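Long-range contact in acetylated cis-Golgi protein, involved in ER-to-Golgi transport (Saccharomyces cerevisiae, PDB 6G8Y), which is involved in ER-to-Golgi transport and, as the yeast homologue of GRASP65, probably in Golgi organisation, through a PDZ domain: residues A[16-21]-A[33-38]. Residues are numbered along the deposited sequence; the frame is centred on the assembly and turned at random.
Sequences LRIVWV and DYIVGF
In this PDZ domain of the GRASP family, a short antiparallel bridge pairs Val19 with Tyr34 and so joins segment 16-21 to strand 33-38 of the antiparallel sheet. Two backbone bonds flank that non-hydrogen-bonded pair. Ile35 N gives its hydrogen to Ile18 O at 2.9 Å. Trp20 N reaches Asp33 O at 2.8 Å in a nearly straight bond. Beyond the bridge the segments diverge, and one water fills in: it accepts from Ile18 N and donates to Ile35 O at 2.8 Å.

Ile35 leans toward segment 16-21. Its CG1 lies anti to its carbonyl carbon (chi1 -55°), which brings it to 3.7 Å from Ile18 CG2. Its CD1 continues to 3.8 Å from Trp20 CB, and this one side chain thus touches the residues before and after Val19. With Ile35 cut back to an alanine, CG1 and CD1 would go, and Ile18 CG2 and Trp20 CB would probably lose the apolar contacts these two carbons give them.

Asp33 OD2 forms a salt bridge with Arg85. The guanidinium group of Arg17 leads away from strand 33-38, bonding to Leu10 O, Ser53 OG and its neighbour Leu16 O. Phe38, packed edge-to-face with Phe64, meets Ile18 CD1 at the edge of its ring, CZ being 4.2 Å away. On the Tyr34 side, the side chains of Val19 and Tyr34 run side by side in the same direction, with Val19 CG1 3.8 Å from Tyr34 CD1.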
ATOM      1  N   LEU A  16       8.114  -8.025   1.197  1.00 13.70           N
ATOM      2  CA  LEU A  16       8.199  -6.589   0.986  1.00 12.77           C
ATOM      3  C   LEU A  16       6.813  -5.975   1.001  1.00 12.60           C
ATOM      4  O   LEU A  16       5.887  -6.536   0.398  1.00 13.73           O
ATOM      5  CB  LEU A  16       8.850  -6.302  -0.347  1.00 13.51           C
ATOM      6  CG  LEU A  16      10.273  -6.822  -0.486  1.00 16.19           C
ATOM      7  CD1 LEU A  16      10.832  -6.406  -1.828  1.00 16.15           C
ATOM      8  CD2 LEU A  16      11.189  -6.409   0.657  1.00 22.02           C
ATOM      9  N   ARG A  17       6.678  -4.828   1.673  1.00 12.15           N
ATOM     10  CA  ARG A  17       5.436  -4.041   1.669  1.00 12.92           C
ATOM     11  C   ARG A  17       5.742  -2.577   1.351  1.00 13.11           C
ATOM     12  O   ARG A  17       6.872  -2.152   1.404  1.00 14.17           O
ATOM     13  CB  ARG A  17       4.717  -4.165   3.018  1.00 13.87           C
ATOM     14  CG  ARG A  17       4.183  -5.583   3.316  1.00 15.44           C
ATOM     15  CD  ARG A  17       3.139  -6.066   2.327  1.00 15.57           C
ATOM     16  NE  ARG A  17       2.619  -7.386   2.696  1.00 17.52           N
ATOM     17  CZ  ARG A  17       3.149  -8.553   2.336  1.00 19.26           C
ATOM     18  NH1 ARG A  17       4.219  -8.642   1.546  1.00 22.29           N
ATOM     19  NH2 ARG A  17       2.571  -9.676   2.759  1.00 19.72           N
ATOM     20  N   ILE A  18       4.728  -1.825   0.971  1.00 12.72           N
ATOM     21  CA  ILE A  18       4.842  -0.405   0.705  1.00 12.62           C
ATOM     22  C   ILE A  18       4.187   0.324   1.875  1.00 12.11           C
ATOM     23  O   ILE A  18       3.112  -0.084   2.366  1.00 14.25           O
ATOM     24  CB  ILE A  18       4.178  -0.046  -0.634  1.00 13.67           C
ATOM     25  CG1 ILE A  18       4.716  -0.974  -1.733  1.00 16.22           C
ATOM     26  CG2 ILE A  18       4.421   1.429  -0.977  1.00 14.68           C
ATOM     27  CD1 ILE A  18       4.053  -0.877  -3.083  1.00 16.09           C
ATOM     28  N   VAL A  19       4.847   1.374   2.350  1.00 12.22           N
ATOM     29  CA  VAL A  19       4.327   2.193   3.451  1.00 13.23           C
ATOM     30  C   VAL A  19       4.254   3.666   3.064  1.00 12.42           C
ATOM     31  O   VAL A  19       4.930   4.073   2.118  1.00 13.29           O
ATOM     32  CB  VAL A  19       5.183   2.025   4.727  1.00 14.24           C
ATOM     33  CG1 VAL A  19       5.139   0.557   5.165  1.00 16.75           C
ATOM     34  CG2 VAL A  19       6.620   2.501   4.515  1.00 15.48           C
ATOM     35  N   TRP A  20       3.458   4.441   3.802  1.00 13.59           N
ATOM     36  CA  TRP A  20       3.348   5.894   3.668  1.00 14.93           C
ATOM     37  C   TRP A  20       4.107   6.516   4.825  1.00 15.79           C
ATOM     38  O   TRP A  20       3.770   6.249   5.977  1.00 18.26           O
ATOM     39  CB  TRP A  20       1.870   6.312   3.762  1.00 16.70           C
ATOM     40  CG  TRP A  20       1.643   7.772   3.684  1.00 18.06           C
ATOM     41  CD1 TRP A  20       1.679   8.654   4.710  1.00 21.69           C
ATOM     42  CD2 TRP A  20       1.334   8.518   2.512  1.00 17.49           C
ATOM     43  NE1 TRP A  20       1.413   9.910   4.252  1.00 23.69           N
ATOM     44  CE2 TRP A  20       1.221   9.868   2.900  1.00 21.44           C
ATOM     45  CE3 TRP A  20       1.190   8.189   1.169  1.00 20.45           C
ATOM     46  CZ2 TRP A  20       0.928  10.874   1.997  1.00 23.20           C
ATOM     47  CZ3 TRP A  20       0.899   9.189   0.270  1.00 22.06           C
ATOM     48  CH2 TRP A  20       0.783  10.516   0.686  1.00 22.76           C
ATOM     49  N   VAL A  21       5.078   7.370   4.552  1.00 17.11           N
ATOM     50  CA  VAL A  21       5.899   7.972   5.607  1.00 20.74           C
ATOM     51  C   VAL A  21       5.734   9.465   5.512  1.00 25.15           C
ATOM     52  O   VAL A  21       5.837  10.039   4.444  1.00 19.75           O
ATOM     53  CB  VAL A  21       7.387   7.575   5.490  1.00 23.77           C
ATOM     54  CG1 VAL A  21       7.579   6.080   5.595  1.00 25.55           C
ATOM     55  CG2 VAL A  21       8.022   8.067   4.191  1.00 25.78           C
ATOM     56  N   ASP A  33       1.897   3.347   8.796  1.00 19.02           N
ATOM     57  CA  ASP A  33       0.846   3.491   7.797  1.00 18.92           C
ATOM     58  C   ASP A  33       1.206   2.607   6.604  1.00 17.96           C
ATOM     59  O   ASP A  33       2.055   2.964   5.788  1.00 17.94           O
ATOM     60  CB  ASP A  33       0.730   4.948   7.363  1.00 19.17           C
ATOM     61  CG  ASP A  33       0.090   5.848   8.420  1.00 22.19           C
ATOM     62  OD1 ASP A  33      -0.691   5.359   9.251  1.00 26.69           O
ATOM     63  OD2 ASP A  33       0.348   7.076   8.383  1.00 25.47           O
ATOM     64  N   TYR A  34       0.558   1.452   6.506  1.00 15.69           N
ATOM     65  CA  TYR A  34       0.799   0.534   5.394  1.00 14.94           C
ATOM     66  C   TYR A  34      -0.078   0.939   4.217  1.00 13.69           C
ATOM     67  O   TYR A  34      -1.242   1.298   4.398  1.00 15.19           O
ATOM     68  CB  TYR A  34       0.418  -0.891   5.781  1.00 17.77           C
ATOM     69  CG  TYR A  34       1.441  -1.575   6.617  1.00 21.41           C
ATOM     70  CD1 TYR A  34       2.573  -2.133   6.017  1.00 22.73           C
ATOM     71  CD2 TYR A  34       1.273  -1.714   7.986  1.00 27.47           C
ATOM     72  CE1 TYR A  34       3.519  -2.802   6.757  1.00 30.38           C
ATOM     73  CE2 TYR A  34       2.230  -2.381   8.749  1.00 33.75           C
ATOM     74  CZ  TYR A  34       3.346  -2.926   8.119  1.00 37.59           C
ATOM     75  OH  TYR A  34       4.301  -3.598   8.836  1.00 37.65           O
ATOM     76  N   ILE A  35       0.486   0.870   3.009  1.00 13.53           N
ATOM     77  CA  ILE A  35      -0.324   0.960   1.803  1.00 13.25           C
ATOM     78  C   ILE A  35      -0.996  -0.379   1.582  1.00 13.57           C
ATOM     79  O   ILE A  35      -0.330  -1.391   1.381  1.00 16.05           O
ATOM     80  CB  ILE A  35       0.507   1.276   0.546  1.00 15.45           C
ATOM     81  CG1 ILE A  35       1.337   2.532   0.721  1.00 19.61           C
ATOM     82  CG2 ILE A  35      -0.397   1.395  -0.662  1.00 15.42           C
ATOM     83  CD1 ILE A  35       0.578   3.657   1.321  1.00 18.76           C
ATOM     84  N   VAL A  36      -2.321  -0.362   1.611  1.00 12.96           N
ATOM     85  CA  VAL A  36      -3.114  -1.570   1.373  1.00 13.93           C
ATOM     86  C   VAL A  36      -3.824  -1.583   0.020  1.00 13.31           C
ATOM     87  O   VAL A  36      -4.281  -2.630  -0.440  1.00 15.52           O
ATOM     88  CB  VAL A  36      -4.084  -1.837   2.551  1.00 15.94           C
ATOM     89  CG1 VAL A  36      -3.277  -2.127   3.810  1.00 17.65           C
ATOM     90  CG2 VAL A  36      -5.059  -0.701   2.784  1.00 16.19           C
ATOM     91  N   GLY A  37      -3.906  -0.431  -0.639  1.00 11.25           N
ATOM     92  CA  GLY A  37      -4.524  -0.380  -1.935  1.00 12.35           C
ATOM     93  C   GLY A  37      -4.094   0.841  -2.719  1.00 11.90           C
ATOM     94  O   GLY A  37      -3.593   1.821  -2.161  1.00 11.50           O
ATOM     95  N   PHE A  38      -4.354   0.766  -4.017  1.00 13.35           N
ATOM     96  CA  PHE A  38      -4.247   1.895  -4.916  1.00 12.55           C
ATOM     97  C   PHE A  38      -5.563   2.000  -5.639  1.00 14.25           C
ATOM     98  O   PHE A  38      -6.033   0.983  -6.158  1.00 15.83           O
ATOM     99  CB  PHE A  38      -3.129   1.695  -5.949  1.00 13.09           C
ATOM    100  CG  PHE A  38      -1.735   1.639  -5.354  1.00 13.67           C
ATOM    101  CD1 PHE A  38      -1.224   2.734  -4.683  1.00 13.66           C
ATOM    102  CD2 PHE A  38      -0.900   0.527  -5.521  1.00 15.22           C
ATOM    103  CE1 PHE A  38       0.041   2.706  -4.147  1.00 14.23           C
ATOM    104  CE2 PHE A  38       0.389   0.515  -4.994  1.00 14.54           C
ATOM    105  CZ  PHE A  38       0.846   1.598  -4.303  1.00 14.55           C
TER
HETATM  106  O   HOH W   1       2.035  -2.823   0.852  1.00 21.24           O